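Small ribosomal subunit protein bS6 (Thermotoga maritima, PDB 1VMB) probably binds 16S ribosomal RNA together with protein bS18, as a structural component of the small ribosomal subunit. Local coordinates at residues E22-I27 with G76-I81; I26-V31 with E102-Q107; E48-G53 with L90-N95. One frame throughout, in Å; residues are numbered along the deposited sequence.

Interaction 1. Residues E22-I27 with G76-I81; sequences ESMFII and GDYTVI
Phe25 and Thr79, the two residues with most surface buried here, face each other as an antiparallel hydrogen-bonded pair. Phe25 N donates to Thr79 O at 3.0 Å, and Thr79 N returns a bond to Phe25 O at 3.1 Å. The Phe25 side chain runs alongside that of Thr79; with CG set between the backbone N and the carbonyl carbon (chi1 57°), the ring lies over its neighbour, and Thr79 CB makes a CH-pi contact 3.9 Å from the ring centroid. At the ring edge, Phe25 CE1 meets Ile81 CD1 at 3.7 Å. A water donates to Phe25 O and Asp77 O and accepts from Thr79 OG1, which satisfies the buried hydroxyl. On this side of the sheet helix 33-51 covers the strands, with Val43 against Phe25 and Val40 against Thr79, while Asp77 forms salt bridges with Arg36 and Arg60.

The other face is centred on Tyr78. Ile26 CD1 sits over its ring, 3.7 Å from the centroid, and in one of its two conformers Met24 brings SD to the ring edge in a Met-aromatic contact. Gly76 leaves room for Ile26 CG2, which lies 3.7 Å from its CA. Paired hydrogen bonds Ser23-Ile81 and Ile27-Asp77 continue the ladder. These are the two central strands of the four-stranded antiparallel sheet, order 2-3-1-4, of the ferredoxin-like bS6 fold.

Interaction 2. Residues I26-V31 with E102-Q107; sequences IIAPNV and EIIRWQ
Ile26 and Arg105 open the backbone pairing of the two strands: Ile26 N donates to Arg105 O at 2.8 Å, and Ile26 O accepts from Ile104 N at 2.9 Å. The register then slips by one residue, so that Ile27 pairs with Ile103. This beta bulge lies where strand 103-110, an outer strand of the sheet, begins beside strand 19-27. Beyond it Ala28 N reaches Glu102 O in a nearly straight bond (2.9 Å, 173° at the hydrogen), and the chain leaves the sheet through a type I turn from Ala28 to Val31 that leads toward helix 33-51.

Apolar contacts flank the ladder. Ile26 spreads its two branches: CG1 stands opposite the carbonyl carbon (chi1 -56°) and carries CD1 to the CB and CG of Arg105, while CG2 lies 4.1 Å from Ile104 CG1. With an alanine here, Ile104 and the Arg105 methylenes would probably lose the packing that these branches supply. Further along, the methyl Ala28 CB meets Ile104 CG2 at 3.9 Å, and Val31 CG2 lies across the CB and CG of Glu102. Ile27 CG1 and Ile103 CG1 meet at 4.2 Å on the side covered by helix 33-51.

Polar side-chain bonding occurs within 102-107. Arg105 presents NE and NH2 side-on to Gln107 OE1, which lies in the guanidinium plane and accepts from both nitrogens at 3.0 Å.

Interaction 3. Residues E48-G53 with L90-N95; sequences EERVKG and LQELEN. With EDO (1,2-ethanediol), chain B.
Val51 and Leu90 mark the nearest backbone approach, their CA atoms 5.5 Å apart, where the C-terminal part of helix 33-51 passes the N-terminal part of helix 91-98. The first helix widens into a pi-type turn over 48-51, and Lys52 then leaves helical geometry with a positive phi of 61°; its NZ reaches back to Glu49 O.

Between the helices the side chains touch through carbon. Val51 CG2 packs on Leu93 CB at 3.8 Å, while CG1, anti to the backbone N (chi1 177°), turns toward Leu90 CD2. Phe83 and Cys85 of strand 73-85 touch both Val51 and Leu90. Nearer the solvent, Arg50 CB meets Glu92 CB at 3.7 Å, and Glu92 CG lies 3.5 Å from Arg50 O. In one of its two conformers the Arg50 chain bends at chi2 and carries its guanidinium off from helix 91-98, where NE donates to O2 of an ethanediol and NH2 to O1; ethanediol O2 in turn donates to Glu49 OE1 at 2.8 Å.

In that conformer Arg50 NE and Glu92 OE1 remain 5.5 Å apart, so their opposite charges may attract weakly without forming a salt bridge. Cohesion between these segments therefore rests mainly on apolar contact; the ethanediol, probably from the crystallisation liquor, bonds Glu49 and Arg50 and does not bridge the two segments.

How the interactions relate
From the N terminus, strand 19-27 enters both interaction 1 and interaction 2, which share Ile26 and Ile27. Interaction 1 closes a loop of 48 residues holding helix 33-51 and strand 54-66; interaction 2 closes a longer one of 70, ending at strand 103-110. Strand 19-27 is thus flanked by 73-85 and 103-110, and Met24 O probably bonds Gln107 N between the two contacts. Interaction 3 joins helices 33-51 and 91-98, closing a loop of 36 residues that holds strands 54-66 and 73-85; its segments alternate with those of interaction 1 and lie wholly within the span of interaction 2. It meets the sheet where Leu93 packs on Ser23 and Glu94 probably bonds Trp106.

Interaction 1. Residues E22-I27 with G76-I81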
loop_
_atom_site.group_PDB
_atom_site.type_symbol
_atom_site.label_atom_id
_atom_site.label_comp_id
_atom_site.label_asym_id
_atom_site.label_seq_id
_atom_site.Cartn_x
_atom_site.Cartn_y
_atom_site.Cartn_z
ATOM N N GLU A 22 5.063 4.224 -3.278
ATOM C CA GLU A 22 4.128 4.150 -2.144
ATOM C C GLU A 22 2.875 3.469 -2.605
ATOM O O GLU A 22 2.411 3.671 -3.723
ATOM C CB GLU A 22 3.849 5.510 -1.518
ATOM C CG GLU A 22 3.052 6.409 -2.408
ATOM C CD GLU A 22 2.612 7.687 -1.756
ATOM O OE1 GLU A 22 3.331 8.274 -0.898
ATOM O OE2 GLU A 22 1.503 8.099 -2.122
ATOM N N SER A 23 2.302 2.670 -1.708
ATOM C CA SER A 23 0.963 2.125 -1.937
ATOM C C SER A 23 0.158 2.274 -0.695
ATOM O O SER A 23 0.543 1.755 0.366
ATOM C CB SER A 23 1.009 0.634 -2.336
ATOM O OG SER A 23 -0.263 0.213 -2.819
ATOM N N MET A 24 -0.952 3.012 -0.808
ATOM C CA MET A 24 -1.861 3.264 0.313
ATOM C C MET A 24 -3.071 2.427 0.032
ATOM O O MET A 24 -3.613 2.462 -1.099
ATOM C CB MET A 24 -2.267 4.743 0.417
ATOM C CG MET A 24 -3.166 5.055 1.627
ATOM S SD MET A 24 -3.865 6.713 1.610
ATOM C CE MET A 24 -5.437 6.295 0.898
ATOM N N PHE A 25 -3.525 1.684 1.035
ATOM C CA PHE A 25 -4.750 0.917 0.893
ATOM C C PHE A 25 -5.641 1.076 2.136
ATOM O O PHE A 25 -5.104 1.232 3.241
ATOM C CB PHE A 25 -4.467 -0.548 0.589
ATOM C CG PHE A 25 -3.603 -1.256 1.619
ATOM C CD1 PHE A 25 -2.201 -1.154 1.620
ATOM C CD2 PHE A 25 -4.174 -2.062 2.569
ATOM C CE1 PHE A 25 -1.476 -1.799 2.546
ATOM C CE2 PHE A 25 -3.425 -2.708 3.516
ATOM C CZ PHE A 25 -2.062 -2.585 3.505
ATOM N N ILE A 26 -6.972 1.035 1.954
ATOM C CA ILE A 26 -7.917 1.292 3.041
ATOM C C ILE A 26 -8.815 0.060 3.177
ATOM O O ILE A 26 -9.427 -0.351 2.222
ATOM C CB ILE A 26 -8.781 2.548 2.708
ATOM C CG1 ILE A 26 -7.868 3.747 2.448
ATOM C CG2 ILE A 26 -9.784 2.846 3.774
ATOM C CD1 ILE A 26 -8.556 4.992 1.992
ATOM N N ILE A 27 -8.884 -0.501 4.370
ATOM C CA ILE A 27 -9.678 -1.656 4.675
ATOM C C ILE A 27 -10.989 -1.189 5.290
ATOM O O ILE A 27 -11.063 -0.242 6.149
ATOM C CB ILE A 27 -8.900 -2.629 5.623
ATOM C CG1 ILE A 27 -7.525 -3.050 5.024
ATOM C CG2 ILE A 27 -9.779 -3.812 5.957
ATOM C CD1 ILE A 27 -6.598 -3.785 6.006
ATOM N N GLY A 76 -12.409 4.235 7.265
ATOM C CA GLY A 76 -11.703 3.003 6.893
ATOM C C GLY A 76 -10.321 3.009 7.504
ATOM O O GLY A 76 -9.915 4.032 8.067
ATOM N N ASP A 77 -9.662 1.836 7.467
ATOM C CA ASP A 77 -8.392 1.658 8.195
ATOM C C ASP A 77 -7.277 1.820 7.170
ATOM O O ASP A 77 -7.159 1.000 6.277
ATOM C CB ASP A 77 -8.382 0.285 8.859
ATOM C CG ASP A 77 -7.171 0.040 9.701
ATOM O OD1 ASP A 77 -6.215 0.834 9.647
ATOM O OD2 ASP A 77 -7.124 -0.910 10.533
ATOM N N TYR A 78 -6.495 2.881 7.348
ATOM C CA TYR A 78 -5.424 3.255 6.377
ATOM C C TYR A 78 -4.085 2.619 6.714
ATOM O O TYR A 78 -3.618 2.689 7.899
ATOM C CB TYR A 78 -5.220 4.769 6.382
ATOM C CG TYR A 78 -6.244 5.655 5.656
ATOM C CD1 TYR A 78 -7.552 5.742 6.093
ATOM C CD2 TYR A 78 -5.867 6.500 4.629
ATOM C CE1 TYR A 78 -8.429 6.618 5.531
ATOM C CE2 TYR A 78 -6.760 7.409 4.037
ATOM C CZ TYR A 78 -8.051 7.435 4.460
ATOM O OH TYR A 78 -8.977 8.343 3.971
ATOM N N THR A 79 -3.418 2.157 5.653
ATOM C CA THR A 79 -2.047 1.734 5.725
ATOM C C THR A 79 -1.332 2.272 4.507
ATOM O O THR A 79 -1.922 2.275 3.445
ATOM C CB THR A 79 -1.952 0.225 5.707
ATOM O OG1 THR A 79 -2.719 -0.340 6.763
ATOM C CG2 THR A 79 -0.573 -0.194 5.955
ATOM N N VAL A 80 -0.075 2.726 4.675
ATOM C CA VAL A 80 0.777 3.045 3.503
ATOM C C VAL A 80 2.037 2.204 3.590
ATOM O O VAL A 80 2.621 2.102 4.698
ATOM C CB VAL A 80 1.168 4.482 3.451
ATOM C CG1 VAL A 80 1.847 4.782 2.105
ATOM C CG2 VAL A 80 -0.038 5.412 3.620
ATOM N N ILE A 81 2.478 1.619 2.481
ATOM C CA ILE A 81 3.691 0.816 2.461
ATOM C C ILE A 81 4.608 1.473 1.456
ATOM O O ILE A 81 4.135 1.730 0.350
ATOM C CB ILE A 81 3.418 -0.644 2.048
ATOM C CG1 ILE A 81 2.556 -1.320 3.102
ATOM C CG2 ILE A 81 4.706 -1.393 1.892
ATOM C CD1 ILE A 81 2.073 -2.715 2.689
HETATM O O HOH W 1 -5.196 -0.670 5.543
#

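Interaction 2. Residues I26-V31 with E102-Q107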
loop_
_atom_site.group_PDB
_atom_site.type_symbol
_atom_site.label_atom_id
_atom_site.label_comp_id
_atom_site.label_asym_id
_atom_site.label_seq_id
_atom_site.Cartn_x
_atom_site.Cartn_y
_atom_site.Cartn_z
ATOM N N ILE A 26 -6.972 1.035 1.954
ATOM C CA ILE A 26 -7.917 1.292 3.041
ATOM C C ILE A 26 -8.815 0.060 3.177
ATOM O O ILE A 26 -9.427 -0.351 2.222
ATOM C CB ILE A 26 -8.781 2.548 2.708
ATOM C CG1 ILE A 26 -7.868 3.747 2.448
ATOM C CG2 ILE A 26 -9.784 2.846 3.774
ATOM C CD1 ILE A 26 -8.556 4.992 1.992
ATOM N N ILE A 27 -8.884 -0.501 4.370
ATOM C CA ILE A 27 -9.678 -1.656 4.675
ATOM C C ILE A 27 -10.989 -1.189 5.290
ATOM O O ILE A 27 -11.063 -0.242 6.149
ATOM C CB ILE A 27 -8.900 -2.629 5.623
ATOM C CG1 ILE A 27 -7.525 -3.050 5.024
ATOM C CG2 ILE A 27 -9.779 -3.812 5.957
ATOM C CD1 ILE A 27 -6.598 -3.785 6.006
ATOM N N ALA A 28 -12.046 -1.857 4.850
ATOM C CA ALA A 28 -13.374 -1.607 5.331
ATOM C C ALA A 28 -13.444 -1.715 6.845
ATOM O O ALA A 28 -12.839 -2.621 7.485
ATOM C CB ALA A 28 -14.339 -2.591 4.714
ATOM N N PRO A 29 -14.234 -0.841 7.438
ATOM C CA PRO A 29 -14.300 -0.802 8.898
ATOM C C PRO A 29 -15.101 -1.918 9.573
ATOM O O PRO A 29 -15.051 -2.024 10.782
ATOM C CB PRO A 29 -14.911 0.574 9.164
ATOM C CG PRO A 29 -15.861 0.718 8.041
ATOM C CD PRO A 29 -15.101 0.194 6.833
ATOM N N ASN A 30 -15.814 -2.746 8.806
ATOM C CA ASN A 30 -16.538 -3.882 9.353
ATOM C C ASN A 30 -15.720 -5.183 9.330
ATOM O O ASN A 30 -16.214 -6.242 9.656
ATOM C CB ASN A 30 -17.872 -4.060 8.641
ATOM C CG ASN A 30 -17.736 -4.318 7.174
ATOM O OD1 ASN A 30 -16.664 -4.168 6.575
ATOM N ND2 ASN A 30 -18.860 -4.670 6.555
ATOM N N VAL A 31 -14.464 -5.072 8.967
ATOM C CA VAL A 31 -13.519 -6.198 9.048
ATOM C C VAL A 31 -12.871 -6.143 10.432
ATOM O O VAL A 31 -12.308 -5.122 10.796
ATOM C CB VAL A 31 -12.457 -6.078 7.941
ATOM C CG1 VAL A 31 -11.458 -7.205 7.994
ATOM C CG2 VAL A 31 -13.076 -6.111 6.590
ATOM N N GLU A 102 -12.480 -6.479 0.706
ATOM C CA GLU A 102 -12.269 -5.887 2.000
ATOM C C GLU A 102 -11.412 -4.623 1.908
ATOM O O GLU A 102 -11.465 -3.790 2.813
ATOM C CB GLU A 102 -11.584 -6.898 2.896
ATOM C CG GLU A 102 -12.459 -8.098 3.222
ATOM C CD GLU A 102 -12.421 -9.226 2.189
ATOM O OE1 GLU A 102 -11.679 -9.187 1.171
ATOM O OE2 GLU A 102 -13.180 -10.198 2.413
ATOM N N ILE A 103 -10.565 -4.542 0.891
ATOM C CA ILE A 103 -9.835 -3.309 0.601
ATOM C C ILE A 103 -10.773 -2.477 -0.314
ATOM O O ILE A 103 -10.977 -2.810 -1.519
ATOM C CB ILE A 103 -8.459 -3.598 -0.054
ATOM C CG1 ILE A 103 -7.549 -4.266 1.002
ATOM C CG2 ILE A 103 -7.878 -2.324 -0.641
ATOM C CD1 ILE A 103 -6.248 -4.816 0.494
ATOM N N ILE A 104 -11.305 -1.357 0.221
ATOM C CA ILE A 104 -12.281 -0.515 -0.460
ATOM C C ILE A 104 -11.687 0.632 -1.302
ATOM O O ILE A 104 -12.356 1.206 -2.158
ATOM C CB ILE A 104 -13.356 0.024 0.537
ATOM C CG1 ILE A 104 -12.720 0.824 1.679
ATOM C CG2 ILE A 104 -14.182 -1.165 1.072
ATOM C CD1 ILE A 104 -13.633 1.574 2.495
ATOM N N ARG A 105 -10.427 0.923 -1.061
ATOM C CA ARG A 105 -9.732 1.899 -1.884
ATOM C C ARG A 105 -8.243 1.635 -1.825
ATOM O O ARG A 105 -7.720 1.274 -0.761
ATOM C CB ARG A 105 -10.067 3.332 -1.471
ATOM C CG ARG A 105 -9.057 4.309 -2.116
ATOM C CD ARG A 105 -9.529 5.546 -2.659
ATOM N NE ARG A 105 -8.415 6.086 -3.485
ATOM C CZ ARG A 105 -8.464 6.207 -4.795
ATOM N NH1 ARG A 105 -9.542 5.796 -5.458
ATOM N NH2 ARG A 105 -7.418 6.723 -5.432
ATOM N N TRP A 106 -7.535 1.840 -2.955
ATOM C CA TRP A 106 -6.068 1.815 -2.887
ATOM C C TRP A 106 -5.524 2.790 -3.921
ATOM O O TRP A 106 -6.221 3.211 -4.862
ATOM C CB TRP A 106 -5.480 0.429 -3.199
ATOM C CG TRP A 106 -5.633 -0.024 -4.600
ATOM C CD1 TRP A 106 -4.742 0.130 -5.646
ATOM C CD2 TRP A 106 -6.777 -0.683 -5.159
ATOM N NE1 TRP A 106 -5.277 -0.419 -6.790
ATOM C CE2 TRP A 106 -6.486 -0.996 -6.490
ATOM C CE3 TRP A 106 -7.965 -1.196 -4.597
ATOM C CZ2 TRP A 106 -7.396 -1.677 -7.301
ATOM C CZ3 TRP A 106 -8.851 -1.828 -5.402
ATOM C CH2 TRP A 106 -8.558 -2.089 -6.726
ATOM N N GLN A 107 -4.262 3.088 -3.766
ATOM C CA GLN A 107 -3.580 3.894 -4.767
ATOM C C GLN A 107 -2.097 3.619 -4.671
ATOM O O GLN A 107 -1.540 3.568 -3.582
ATOM C CB GLN A 107 -3.915 5.347 -4.526
ATOM C CG GLN A 107 -3.715 5.729 -3.115
ATOM C CD GLN A 107 -4.411 6.974 -2.750
ATOM O OE1 GLN A 107 -5.592 7.093 -3.033
ATOM N NE2 GLN A 107 -3.707 7.885 -2.052
#

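Interaction 3. Residues E48-G53 with L90-N95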
loop_
_atom_site.group_PDB
_atom_site.type_symbol
_atom_site.label_atom_id
_atom_site.label_comp_id
_atom_site.label_asym_id
_atom_site.label_seq_id
_atom_site.Cartn_x
_atom_site.Cartn_y
_atom_site.Cartn_z
ATOM N N GLU A 48 6.720 -8.511 -1.345
ATOM C CA GLU A 48 7.965 -9.227 -1.221
ATOM C C GLU A 48 8.165 -10.344 -2.262
ATOM O O GLU A 48 9.229 -10.432 -2.896
ATOM C CB GLU A 48 8.151 -9.733 0.224
ATOM C CG GLU A 48 8.291 -8.580 1.227
ATOM C CD GLU A 48 8.206 -8.952 2.710
ATOM O OE1 GLU A 48 7.540 -9.957 3.022
ATOM O OE2 GLU A 48 8.857 -8.223 3.524
ATOM N N GLU A 49 7.158 -11.204 -2.390
ATOM C CA GLU A 49 7.229 -12.459 -3.115
ATOM C C GLU A 49 6.774 -12.371 -4.582
ATOM O O GLU A 49 7.221 -13.178 -5.400
ATOM C CB GLU A 49 6.369 -13.514 -2.396
ATOM C CG GLU A 49 6.883 -13.753 -0.977
ATOM C CD GLU A 49 6.205 -14.887 -0.228
ATOM O OE1 GLU A 49 5.115 -15.353 -0.653
ATOM O OE2 GLU A 49 6.787 -15.292 0.799
ATOM N N ARG A 50 5.894 -11.421 -4.899
ATOM C CA ARG A 50 5.324 -11.321 -6.276
ATOM C C ARG A 50 5.816 -10.062 -7.057
ATOM O O ARG A 50 6.284 -10.186 -8.204
ATOM C CB ARG A 50 3.807 -11.468 -6.254
ATOM C CG ARG A 50 3.399 -12.804 -5.642
ATOM C CD ARG A 50 3.926 -14.034 -6.347
ATOM N NE ARG A 50 3.337 -15.228 -5.714
ATOM C CZ ARG A 50 3.174 -16.421 -6.280
ATOM N NH1 ARG A 50 3.496 -16.666 -7.559
ATOM N NH2 ARG A 50 2.612 -17.380 -5.542
ATOM N N VAL A 51 5.723 -8.891 -6.409
ATOM C CA VAL A 51 6.297 -7.662 -6.947
ATOM C C VAL A 51 7.832 -7.780 -6.975
ATOM O O VAL A 51 8.504 -7.148 -7.820
ATOM C CB VAL A 51 5.865 -6.423 -6.136
ATOM C CG1 VAL A 51 6.515 -5.148 -6.633
ATOM C CG2 VAL A 51 4.333 -6.290 -6.106
ATOM N N LYS A 52 8.363 -8.579 -6.044
ATOM C CA LYS A 52 9.800 -8.681 -5.766
ATOM C C LYS A 52 10.381 -7.352 -5.323
ATOM O O LYS A 52 11.441 -6.913 -5.826
ATOM C CB LYS A 52 10.553 -9.204 -6.982
ATOM C CG LYS A 52 9.980 -10.468 -7.570
ATOM C CD LYS A 52 10.082 -11.635 -6.634
ATOM C CE LYS A 52 9.857 -12.977 -7.355
ATOM N NZ LYS A 52 9.820 -14.074 -6.341
ATOM N N GLY A 53 9.654 -6.728 -4.398
ATOM C CA GLY A 53 9.993 -5.433 -3.854
ATOM C C GLY A 53 10.623 -5.611 -2.474
ATOM O O GLY A 53 10.444 -6.655 -1.820
ATOM N N LEU A 90 4.676 -4.607 -10.918
ATOM C CA LEU A 90 3.742 -3.880 -10.088
ATOM C C LEU A 90 2.327 -4.416 -10.256
ATOM O O LEU A 90 1.497 -4.266 -9.375
ATOM C CB LEU A 90 3.707 -2.412 -10.439
ATOM C CG LEU A 90 4.998 -1.643 -10.177
ATOM C CD1 LEU A 90 4.869 -0.249 -10.823
ATOM C CD2 LEU A 90 5.147 -1.579 -8.670
ATOM N N GLN A 91 2.019 -4.970 -11.409
ATOM C CA GLN A 91 0.665 -5.519 -11.584
ATOM C C GLN A 91 0.286 -6.622 -10.578
ATOM O O GLN A 91 -0.916 -6.853 -10.320
ATOM C CB GLN A 91 0.508 -6.063 -12.987
ATOM C CG GLN A 91 1.274 -7.350 -13.203
ATOM C CD GLN A 91 2.797 -7.198 -13.467
ATOM O OE1 GLN A 91 3.355 -6.055 -13.564
ATOM N NE2 GLN A 91 3.453 -8.356 -13.652
ATOM N N GLU A 92 1.288 -7.288 -9.990
ATOM C CA GLU A 92 1.052 -8.286 -8.965
ATOM C C GLU A 92 0.315 -7.676 -7.779
ATOM O O GLU A 92 -0.565 -8.280 -7.172
ATOM C CB GLU A 92 2.363 -8.955 -8.516
ATOM C CG GLU A 92 3.039 -9.758 -9.576
ATOM C CD GLU A 92 2.363 -11.073 -9.915
ATOM O OE1 GLU A 92 1.412 -11.509 -9.226
ATOM O OE2 GLU A 92 2.825 -11.680 -10.883
ATOM N N LEU A 93 0.699 -6.464 -7.422
ATOM C CA LEU A 93 0.048 -5.785 -6.314
ATOM C C LEU A 93 -1.317 -5.289 -6.710
ATOM O O LEU A 93 -2.305 -5.527 -6.012
ATOM C CB LEU A 93 0.929 -4.660 -5.835
ATOM C CG LEU A 93 0.375 -3.766 -4.728
ATOM C CD1 LEU A 93 0.153 -4.534 -3.452
ATOM C CD2 LEU A 93 1.318 -2.600 -4.457
ATOM N N GLU A 94 -1.407 -4.670 -7.868
ATOM C CA GLU A 94 -2.685 -4.214 -8.354
ATOM C C GLU A 94 -3.702 -5.314 -8.443
ATOM O O GLU A 94 -4.869 -5.167 -8.018
ATOM C CB GLU A 94 -2.455 -3.577 -9.711
ATOM C CG GLU A 94 -3.722 -3.152 -10.403
ATOM C CD GLU A 94 -4.373 -1.916 -9.824
ATOM O OE1 GLU A 94 -3.726 -1.193 -9.033
ATOM O OE2 GLU A 94 -5.550 -1.681 -10.218
ATOM N N ASN A 95 -3.271 -6.453 -8.970
ATOM C CA ASN A 95 -4.163 -7.623 -9.105
ATOM C C ASN A 95 -4.602 -8.207 -7.774
ATOM O O ASN A 95 -5.753 -8.646 -7.644
ATOM C CB ASN A 95 -3.532 -8.669 -10.000
ATOM C CG ASN A 95 -3.536 -8.246 -11.453
ATOM O OD1 ASN A 95 -4.149 -7.239 -11.821
ATOM N ND2 ASN A 95 -2.859 -9.002 -12.279
HETATM C C1 EDO B . 0.874 -14.929 -2.405
HETATM O O1 EDO B . 0.895 -15.937 -3.428
HETATM C C2 EDO B . 2.255 -14.401 -1.988
HETATM O O2 EDO B . 3.339 -14.934 -2.773
#